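Conserved protein (Methanothermobacter thermautotrophicus, PDB 2WNY) is of unknown function but belongs to an RNA-binding family linked to the exosome superoperon and probably binds RNA. Local coordinates at residues E70-T73 with E74-G78; R77-M80 with D81-E84; R86-E89 with N90-F94. The protein carries 1 engineered substitution. All coordinates share one frame; numbering follows the deposited sequence.

Interaction 1: E70-T73 with E74-G78; sequences EKFT and EVFRG
F72 and F76, one turn apart at the end of helix 62-76, set their rings obliquely, the planes 57° apart and the centroids separated by 5.2 Å. F76 CD2 comes over one face of the F72 ring, offset toward the rim, 3.6 Å from F72 CE1. The first torsions bring this about, since F72 holds CG anti to its backbone N (chi1 174°) whereas F76 holds it beside the N (chi1 -67°). V75 CG1 sits over the centre of a face of the F76 ring. On another side of the helix K71 bends at chi2 and lays its methylene chain by V75, CE to CG2 3.9 Å, and across E74 at about a right angle; its ammonium also makes a cation-pi contact with W107. T73 and R77 run side by side, T73 CG2 touching R77 NH2 at 3.3 Å, while T73 OG1 turns back to bond M69 O. Beneath these side chains the helical bonds continue, V75 N to K71 O being nearly straight, until R77 N to T73 O, which is weak, as R77 leaves helical angles. The chemistry is thus divided by face: F72 packs on strand 92-98 and on I136 of helix 129-139, F76 on L95 and L140, while K71 and E74, opposite charges not in contact (NZ to OE1 4.8 Å), are likely to attract each other only mildly.

Interaction 2: R77-M80 with D81-E84; sequences RGRM and DELE
R79 keeps CG beside its backbone N (chi1 -73°) and bends at chi3 (66°), which turns the NE side of its guanidinium toward E82; E82, extended beyond CG, reaches back to meet it. The salt bridge is side-on and two-pronged. R79 NH2 donates almost straight to E82 OE1 over 3.1 Å, on the syn side but tilted from the carboxylate plane and with the oxygen in the guanidinium plane, while R79 NE bonds E82 OE2 at 2.9 Å from above the carboxylate plane, the two planes being 31° apart. An arginine suits the place because it can offer two N-H groups along one edge; an alanine here would probably leave the E82 carboxylate without its charged mate and free to swing. The backbone turns tightly beneath, E82 N bonding R79 O and L83 N bonding M80 O at 2.8 Å, with a weak bond from E84 N to M80 O. M80 CG lies 3.8 Å from E84 CG, the two chains crossing at about a right angle. The turn, part of it a 3-10 segment, follows helix 62-76: R79 and E82 rest on P109 of strand 109-110, and the flexible thioether of M80 packs on V133, I136 and R137 of helix 129-139.

Interaction 3: R86-E89 with N90-F94; sequences RFDE and NGNLF
F87 pairs with L93 through a single antiparallel bridge, a non-hydrogen-bonded pair, and a type I beta turn from D88 to G91 joins the two arms, so the chain folds back in a short hairpin-like reversal at the entrance to strand 92-98 of the antiparallel sheet. Two backbone bonds frame the bridge: F94 N to R86 O and D88 N to N92 O, each 2.9 Å. The side chains of the bridged pair meet as a CH-pi contact, L93 CD1 standing over one face of the F87 ring, 4.0 Å from its centroid and 15° off the normal. F87 is buried, also packing on A132, V133 and I136 of helix 129-139, where a large flat ring suits the space between helix and sheet. R86 gives CB to L93 CD1, but its guanidinium leads elsewhere, NE bonding E82 O. The turn is held from inside by D88, whose CG lies between backbone N and carbonyl carbon (chi1 70°); this folds the carboxylate over the turn and toward the N-H groups of the residues ahead. G91 has positive phi (100°), where a CB would be jammed against the preceding carbonyl O, which is why a residue without a side chain fits here. The other carboxylate oxygen, D88 OD2, lies near the plane of the F94 ring at its edge, 3.3 Å from CE2, where the weakly positive ring hydrogens probably welcome it. D88 OD1 accepts two backbone bonds at 2.9 Å, N90 N (an Asx turn) and N92 N approaching it from opposite faces of the carboxylate plane.

Overall arrangement
The three contacts follow one another along the chain: interaction 1 closes helix 62-76, interaction 2 shapes the turn after it and shares R77 and G78 with it, and interaction 3 reverses the chain into strand 92-98. Centres of interactions 1 and 2 lie about 10 Å apart, 2 and 3 about 14 Å, 1 and 3 about 18 Å. Their apolar side chains nevertheless touch: F72 CZ lies 3.7 Å from L83 CD1, M80 CE reaches F87 CE2 at 3.7 Å, and F72 lies against L93. The helix-to-strand connection, which belongs to the RNA-binding family region, is thereby packed into one core with helix 129-139, while many of the charged groups stay toward the surface.

Interaction 1: E70-T73 with E74-G78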
ATOM      1  N   GLU A  70      -9.141   8.698  -1.019  1.00 33.24           N
ATOM      2  CA  GLU A  70      -9.656   9.662  -0.045  1.00 37.25           C
ATOM      3  C   GLU A  70      -8.741   9.708   1.196  1.00 36.24           C
ATOM      4  O   GLU A  70      -8.315  10.774   1.622  1.00 35.40           O
ATOM      5  CB  GLU A  70     -11.056   9.255   0.398  1.00 37.91           C
ATOM      6  CG  GLU A  70     -12.185   9.708  -0.484  1.00 49.64           C
ATOM      7  CD  GLU A  70     -13.480   9.813   0.311  1.00 70.03           C
ATOM      8  OE1 GLU A  70     -13.779   8.880   1.098  1.00 70.79           O
ATOM      9  OE2 GLU A  70     -14.191  10.833   0.163  1.00 79.93           O
ATOM     10  N   LYS A  71      -8.431   8.544   1.762  1.00 33.02           N
ATOM     11  CA  LYS A  71      -7.595   8.479   2.959  1.00 33.49           C
ATOM     12  C   LYS A  71      -6.135   8.816   2.625  1.00 32.65           C
ATOM     13  O   LYS A  71      -5.463   9.548   3.364  1.00 32.74           O
ATOM     14  CB  LYS A  71      -7.700   7.089   3.593  1.00 33.05           C
ATOM     15  CG  LYS A  71      -6.719   6.807   4.730  1.00 37.45           C
ATOM     16  CD  LYS A  71      -7.087   7.532   6.005  1.00 39.21           C
ATOM     17  CE  LYS A  71      -6.334   6.942   7.190  1.00 42.67           C
ATOM     18  NZ  LYS A  71      -7.040   7.279   8.449  1.00 51.57           N
ATOM     19  N   PHE A  72      -5.659   8.294   1.499  1.00 31.52           N
ATOM     20  CA  PHE A  72      -4.305   8.590   1.022  1.00 32.59           C
ATOM     21  C   PHE A  72      -4.097  10.100   0.894  1.00 33.26           C
ATOM     22  O   PHE A  72      -3.067  10.646   1.336  1.00 31.91           O
ATOM     23  CB  PHE A  72      -4.063   7.864  -0.314  1.00 31.57           C
ATOM     24  CG  PHE A  72      -2.753   8.204  -0.983  1.00 33.27           C
ATOM     25  CD1 PHE A  72      -1.634   7.405  -0.795  1.00 31.34           C
ATOM     26  CD2 PHE A  72      -2.654   9.302  -1.832  1.00 38.81           C
ATOM     27  CE1 PHE A  72      -0.418   7.707  -1.425  1.00 31.17           C
ATOM     28  CE2 PHE A  72      -1.445   9.612  -2.462  1.00 42.19           C
ATOM     29  CZ  PHE A  72      -0.333   8.808  -2.263  1.00 37.75           C
ATOM     30  N   THR A  73      -5.085  10.776   0.303  1.00 35.75           N
ATOM     31  CA  THR A  73      -5.051  12.248   0.165  1.00 37.90           C
ATOM     32  C   THR A  73      -5.003  12.985   1.514  1.00 42.23           C
ATOM     33  O   THR A  73      -4.243  13.947   1.659  1.00 44.83           O
ATOM     34  CB  THR A  73      -6.222  12.775  -0.713  1.00 36.34           C
ATOM     35  OG1 THR A  73      -6.193  12.107  -1.977  1.00 33.83           O
ATOM     36  CG2 THR A  73      -6.112  14.280  -0.954  1.00 42.27           C
ATOM     37  N   GLU A  74      -5.806  12.554   2.487  1.00 44.13           N
ATOM     38  CA  GLU A  74      -5.798  13.196   3.817  1.00 48.42           C
ATOM     39  C   GLU A  74      -4.426  13.007   4.478  1.00 46.62           C
ATOM     40  O   GLU A  74      -3.840  13.949   5.014  1.00 48.08           O
ATOM     41  CB  GLU A  74      -6.874  12.610   4.740  1.00 50.15           C
ATOM     42  CG  GLU A  74      -8.294  12.675   4.214  1.00 57.46           C
ATOM     43  CD  GLU A  74      -9.246  11.736   4.953  1.00 71.48           C
ATOM     44  OE1 GLU A  74      -8.789  10.909   5.782  1.00 64.37           O
ATOM     45  OE2 GLU A  74     -10.467  11.828   4.696  1.00 80.48           O
ATOM     46  N   VAL A  75      -3.921  11.781   4.412  1.00 41.67           N
ATOM     47  CA  VAL A  75      -2.645  11.427   5.034  1.00 41.21           C
ATOM     48  C   VAL A  75      -1.484  12.227   4.415  1.00 42.00           C
ATOM     49  O   VAL A  75      -0.695  12.826   5.135  1.00 42.72           O
ATOM     50  CB  VAL A  75      -2.386   9.886   4.954  1.00 37.64           C
ATOM     51  CG1 VAL A  75      -0.965   9.523   5.396  1.00 35.57           C
ATOM     52  CG2 VAL A  75      -3.416   9.125   5.802  1.00 38.17           C
ATOM     53  N   PHE A  76      -1.418  12.266   3.085  1.00 40.24           N
ATOM     54  CA  PHE A  76      -0.217  12.733   2.387  1.00 41.95           C
ATOM     55  C   PHE A  76      -0.269  14.136   1.761  1.00 47.58           C
ATOM     56  O   PHE A  76       0.703  14.571   1.116  1.00 50.83           O
ATOM     57  CB  PHE A  76       0.247  11.660   1.386  1.00 38.45           C
ATOM     58  CG  PHE A  76       0.743  10.418   2.053  1.00 38.64           C
ATOM     59  CD1 PHE A  76       1.839  10.481   2.918  1.00 43.92           C
ATOM     60  CD2 PHE A  76       0.108   9.187   1.851  1.00 33.84           C
ATOM     61  CE1 PHE A  76       2.312   9.349   3.562  1.00 35.41           C
ATOM     62  CE2 PHE A  76       0.571   8.019   2.486  1.00 36.27           C
ATOM     63  CZ  PHE A  76       1.673   8.096   3.346  1.00 45.31           C
ATOM     64  N   ARG A  77      -1.387  14.840   1.965  1.00 48.49           N
ATOM     65  CA  ARG A  77      -1.526  16.263   1.616  1.00 52.69           C
ATOM     66  C   ARG A  77      -0.299  16.990   2.162  1.00 55.04           C
ATOM     67  O   ARG A  77       0.014  16.856   3.349  1.00 55.33           O
ATOM     68  CB  ARG A  77      -2.819  16.817   2.247  1.00 55.97           C
ATOM     69  CG  ARG A  77      -3.060  18.348   2.184  1.00 64.10           C
ATOM     70  CD  ARG A  77      -3.551  18.834   0.824  1.00 77.06           C
ATOM     71  NE  ARG A  77      -4.746  18.125   0.358  1.00 83.85           N
ATOM     72  CZ  ARG A  77      -5.289  18.266  -0.853  1.00 86.98           C
ATOM     73  NH1 ARG A  77      -4.759  19.105  -1.744  1.00 91.15           N
ATOM     74  NH2 ARG A  77      -6.372  17.568  -1.174  1.00 77.59           N
ATOM     75  N   GLY A  78       0.416  17.699   1.283  1.00 55.79           N
ATOM     76  CA  GLY A  78       1.619  18.456   1.646  1.00 59.87           C
ATOM     77  C   GLY A  78       2.818  17.628   2.081  1.00 57.79           C
ATOM     78  O   GLY A  78       3.765  18.153   2.658  1.00 61.34           O
TER

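Interaction 2: R77-M80 with D81-E84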
ATOM      1  N   ARG A  77      -1.387  14.840   1.965  1.00 48.49           N
ATOM      2  CA  ARG A  77      -1.526  16.263   1.616  1.00 52.69           C
ATOM      3  C   ARG A  77      -0.299  16.990   2.162  1.00 55.04           C
ATOM      4  O   ARG A  77       0.014  16.856   3.349  1.00 55.33           O
ATOM      5  CB  ARG A  77      -2.819  16.817   2.247  1.00 55.97           C
ATOM      6  CG  ARG A  77      -3.060  18.348   2.184  1.00 64.10           C
ATOM      7  CD  ARG A  77      -3.551  18.834   0.824  1.00 77.06           C
ATOM      8  NE  ARG A  77      -4.746  18.125   0.358  1.00 83.85           N
ATOM      9  CZ  ARG A  77      -5.289  18.266  -0.853  1.00 86.98           C
ATOM     10  NH1 ARG A  77      -4.759  19.105  -1.744  1.00 91.15           N
ATOM     11  NH2 ARG A  77      -6.372  17.568  -1.174  1.00 77.59           N
ATOM     12  N   GLY A  78       0.416  17.699   1.283  1.00 55.79           N
ATOM     13  CA  GLY A  78       1.619  18.456   1.646  1.00 59.87           C
ATOM     14  C   GLY A  78       2.818  17.628   2.081  1.00 57.79           C
ATOM     15  O   GLY A  78       3.765  18.153   2.658  1.00 61.34           O
ATOM     16  N   ARG A  79       2.784  16.329   1.805  1.00 52.65           N
ATOM     17  CA  ARG A  79       3.875  15.454   2.187  1.00 51.61           C
ATOM     18  C   ARG A  79       4.454  14.772   0.950  1.00 50.78           C
ATOM     19  O   ARG A  79       4.911  13.617   1.007  1.00 47.28           O
ATOM     20  CB  ARG A  79       3.378  14.426   3.215  1.00 47.87           C
ATOM     21  CG  ARG A  79       3.120  15.011   4.591  1.00 52.79           C
ATOM     22  CD  ARG A  79       2.478  14.013   5.519  1.00 51.47           C
ATOM     23  NE  ARG A  79       3.381  12.902   5.829  1.00 53.08           N
ATOM     24  CZ  ARG A  79       3.075  11.872   6.614  1.00 57.36           C
ATOM     25  NH1 ARG A  79       1.877  11.783   7.175  1.00 55.63           N
ATOM     26  NH2 ARG A  79       3.972  10.924   6.841  1.00 52.99           N
ATOM     27  N   MET A  80       4.436  15.480  -0.175  1.00 53.28           N
ATOM     28  CA  MET A  80       4.824  14.862  -1.445  1.00 54.99           C
ATOM     29  C   MET A  80       6.308  14.490  -1.440  1.00 57.20           C
ATOM     30  O   MET A  80       6.692  13.445  -1.969  1.00 57.16           O
ATOM     31  CB  MET A  80       4.466  15.757  -2.639  1.00 57.03           C
ATOM     32  CG  MET A  80       4.781  15.153  -4.009  1.00 57.75           C
ATOM     33  SD  MET A  80       3.917  13.605  -4.392  1.00 53.60           S
ATOM     34  CE  MET A  80       4.814  13.099  -5.858  1.00 50.80           C
ATOM     35  N   ASP A  81       7.123  15.321  -0.800  1.00 61.58           N
ATOM     36  CA  ASP A  81       8.563  15.092  -0.723  1.00 64.98           C
ATOM     37  C   ASP A  81       8.929  13.758  -0.034  1.00 62.19           C
ATOM     38  O   ASP A  81      10.031  13.246  -0.227  1.00 63.90           O
ATOM     39  CB  ASP A  81       9.247  16.275  -0.043  1.00 70.64           C
ATOM     40  CG  ASP A  81       8.900  16.384   1.431  1.00 72.51           C
ATOM     41  OD1 ASP A  81       7.790  15.971   1.836  1.00 67.58           O
ATOM     42  OD2 ASP A  81       9.752  16.888   2.185  1.00 78.91           O
ATOM     43  N   GLU A  82       7.999  13.197   0.741  1.00 56.45           N
ATOM     44  CA  GLU A  82       8.183  11.884   1.363  1.00 55.58           C
ATOM     45  C   GLU A  82       7.869  10.728   0.406  1.00 52.73           C
ATOM     46  O   GLU A  82       8.145   9.567   0.716  1.00 52.37           O
ATOM     47  CB  GLU A  82       7.305  11.741   2.613  1.00 53.43           C
ATOM     48  CG  GLU A  82       7.729  12.604   3.796  1.00 60.12           C
ATOM     49  CD  GLU A  82       6.832  12.399   5.002  1.00 63.70           C
ATOM     50  OE1 GLU A  82       6.771  11.257   5.520  1.00 62.01           O
ATOM     51  OE2 GLU A  82       6.185  13.381   5.430  1.00 64.26           O
ATOM     52  N   LEU A  83       7.282  11.036  -0.746  1.00 51.96           N
ATOM     53  CA  LEU A  83       6.817   9.992  -1.664  1.00 47.84           C
ATOM     54  C   LEU A  83       7.563  10.008  -2.987  1.00 49.30           C
ATOM     55  O   LEU A  83       7.627   8.993  -3.675  1.00 46.65           O
ATOM     56  CB  LEU A  83       5.309  10.132  -1.918  1.00 45.15           C
ATOM     57  CG  LEU A  83       4.340  10.032  -0.731  1.00 46.51           C
ATOM     58  CD1 LEU A  83       2.919  10.201  -1.219  1.00 49.32           C
ATOM     59  CD2 LEU A  83       4.480   8.699   0.041  1.00 37.43           C
ATOM     60  N   GLU A  84       8.125  11.172  -3.320  1.00 53.09           N
ATOM     61  CA  GLU A  84       8.715  11.454  -4.631  1.00 56.12           C
ATOM     62  C   GLU A  84       9.718  10.414  -5.118  1.00 56.55           C
ATOM     63  O   GLU A  84       9.812  10.151  -6.319  1.00 58.07           O
ATOM     64  CB  GLU A  84       9.377  12.838  -4.618  1.00 61.56           C
ATOM     65  CG  GLU A  84       8.379  13.990  -4.586  1.00 67.15           C
ATOM     66  CD  GLU A  84       9.031  15.369  -4.588  1.00 82.22           C
ATOM     67  OE1 GLU A  84       9.959  15.617  -3.779  1.00 84.66           O
ATOM     68  OE2 GLU A  84       8.588  16.211  -5.400  1.00 84.57           O
TER

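Interaction 3: R86-E89 with N90-F94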
ATOM      1  N   ARG A  86       9.768   7.249  -4.119  1.00 46.20           N
ATOM      2  CA  ARG A  86       9.196   5.910  -4.007  1.00 42.94           C
ATOM      3  C   ARG A  86       8.492   5.444  -5.291  1.00 41.25           C
ATOM      4  O   ARG A  86       7.925   4.353  -5.322  1.00 39.85           O
ATOM      5  CB  ARG A  86       8.232   5.838  -2.825  1.00 39.43           C
ATOM      6  CG  ARG A  86       8.832   6.210  -1.479  1.00 45.49           C
ATOM      7  CD  ARG A  86       7.756   6.139  -0.407  1.00 48.22           C
ATOM      8  NE  ARG A  86       8.042   7.009   0.726  1.00 56.30           N
ATOM      9  CZ  ARG A  86       8.254   6.597   1.973  1.00 53.23           C
ATOM     10  NH1 ARG A  86       8.208   5.309   2.276  1.00 48.89           N
ATOM     11  NH2 ARG A  86       8.510   7.486   2.924  1.00 55.01           N
ATOM     12  N   PHE A  87       8.535   6.258  -6.343  1.00 42.40           N
ATOM     13  CA  PHE A  87       7.945   5.903  -7.644  1.00 42.84           C
ATOM     14  C   PHE A  87       8.954   5.117  -8.477  1.00 45.94           C
ATOM     15  O   PHE A  87      10.141   5.439  -8.448  1.00 48.56           O
ATOM     16  CB  PHE A  87       7.580   7.173  -8.429  1.00 44.09           C
ATOM     17  CG  PHE A  87       6.395   7.919  -7.883  1.00 39.74           C
ATOM     18  CD1 PHE A  87       5.134   7.759  -8.456  1.00 40.00           C
ATOM     19  CD2 PHE A  87       6.538   8.797  -6.806  1.00 42.75           C
ATOM     20  CE1 PHE A  87       4.030   8.457  -7.965  1.00 37.39           C
ATOM     21  CE2 PHE A  87       5.439   9.498  -6.297  1.00 44.50           C
ATOM     22  CZ  PHE A  87       4.178   9.328  -6.879  1.00 39.40           C
ATOM     23  N   ASP A  88       8.502   4.129  -9.254  1.00 44.10           N
ATOM     24  CA  ASP A  88       9.415   3.462 -10.199  1.00 47.32           C
ATOM     25  C   ASP A  88       9.394   4.114 -11.593  1.00 49.53           C
ATOM     26  O   ASP A  88       8.724   5.135 -11.797  1.00 47.09           O
ATOM     27  CB  ASP A  88       9.186   1.939 -10.257  1.00 44.57           C
ATOM     28  CG  ASP A  88       7.866   1.547 -10.935  1.00 47.60           C
ATOM     29  OD1 ASP A  88       7.164   2.413 -11.498  1.00 40.98           O
ATOM     30  OD2 ASP A  88       7.546   0.338 -10.918  1.00 53.56           O
ATOM     31  N   GLU A  89      10.135   3.529 -12.538  1.00 53.86           N
ATOM     32  CA  GLU A  89      10.225   4.065 -13.905  1.00 58.14           C
ATOM     33  C   GLU A  89       8.943   3.831 -14.725  1.00 56.50           C
ATOM     34  O   GLU A  89       8.787   4.395 -15.809  1.00 57.71           O
ATOM     35  CB  GLU A  89      11.463   3.513 -14.642  1.00 62.59           C
ATOM     36  CG  GLU A  89      11.699   1.993 -14.458  1.00 69.31           C
ATOM     37  CD  GLU A  89      12.700   1.386 -15.450  1.00 86.87           C
ATOM     38  OE1 GLU A  89      13.088   2.065 -16.427  1.00 88.85           O
ATOM     39  OE2 GLU A  89      13.094   0.213 -15.252  1.00 89.88           O
ATOM     40  N   ASN A  90       8.019   3.035 -14.181  1.00 53.76           N
ATOM     41  CA  ASN A  90       6.837   2.572 -14.917  1.00 54.66           C
ATOM     42  C   ASN A  90       5.474   3.130 -14.476  1.00 51.80           C
ATOM     43  O   ASN A  90       4.439   2.594 -14.874  1.00 52.34           O
ATOM     44  CB  ASN A  90       6.762   1.040 -14.876  1.00 54.68           C
ATOM     45  CG  ASN A  90       7.780   0.381 -15.770  1.00 64.66           C
ATOM     46  OD1 ASN A  90       8.526  -0.496 -15.328  1.00 71.57           O
ATOM     47  ND2 ASN A  90       7.822   0.791 -17.037  1.00 70.35           N
ATOM     48  N   GLY A  91       5.455   4.177 -13.657  1.00 51.19           N
ATOM     49  CA  GLY A  91       4.179   4.738 -13.186  1.00 48.59           C
ATOM     50  C   GLY A  91       3.756   4.324 -11.777  1.00 47.11           C
ATOM     51  O   GLY A  91       2.859   4.945 -11.189  1.00 47.64           O
ATOM     52  N   ASN A  92       4.400   3.296 -11.220  1.00 45.12           N
ATOM     53  CA  ASN A  92       4.007   2.755  -9.911  1.00 40.99           C
ATOM     54  C   ASN A  92       4.532   3.554  -8.729  1.00 39.33           C
ATOM     55  O   ASN A  92       5.628   4.117  -8.775  1.00 41.05           O
ATOM     56  CB  ASN A  92       4.438   1.288  -9.787  1.00 40.40           C
ATOM     57  CG  ASN A  92       3.851   0.410 -10.888  1.00 46.42           C
ATOM     58  OD1 ASN A  92       4.581  -0.189 -11.683  1.00 43.87           O
ATOM     59  ND2 ASN A  92       2.528   0.345 -10.948  1.00 42.03           N
ATOM     60  N   LEU A  93       3.744   3.595  -7.665  1.00 36.48           N
ATOM     61  CA  LEU A  93       4.177   4.177  -6.404  1.00 34.81           C
ATOM     62  C   LEU A  93       4.270   3.051  -5.392  1.00 34.59           C
ATOM     63  O   LEU A  93       3.261   2.387  -5.098  1.00 31.64           O
ATOM     64  CB  LEU A  93       3.180   5.237  -5.910  1.00 34.55           C
ATOM     65  CG  LEU A  93       3.293   5.724  -4.453  1.00 34.98           C
ATOM     66  CD1 LEU A  93       4.668   6.355  -4.157  1.00 32.06           C
ATOM     67  CD2 LEU A  93       2.188   6.719  -4.128  1.00 36.00           C
ATOM     68  N   PHE A  94       5.470   2.844  -4.851  1.00 34.25           N
ATOM     69  CA  PHE A  94       5.670   1.810  -3.833  1.00 35.30           C
ATOM     70  C   PHE A  94       5.694   2.438  -2.461  1.00 36.36           C
ATOM     71  O   PHE A  94       6.564   3.271  -2.152  1.00 38.02           O
ATOM     72  CB  PHE A  94       6.973   1.073  -4.060  1.00 35.90           C
ATOM     73  CG  PHE A  94       6.962   0.180  -5.252  1.00 39.67           C
ATOM     74  CD1 PHE A  94       6.688  -1.179  -5.115  1.00 37.87           C
ATOM     75  CD2 PHE A  94       7.240   0.685  -6.518  1.00 33.54           C
ATOM     76  CE1 PHE A  94       6.690  -2.021  -6.230  1.00 40.88           C
ATOM     77  CE2 PHE A  94       7.250  -0.156  -7.638  1.00 42.00           C
ATOM     78  CZ  PHE A  94       6.981  -1.505  -7.492  1.00 40.75           C
TER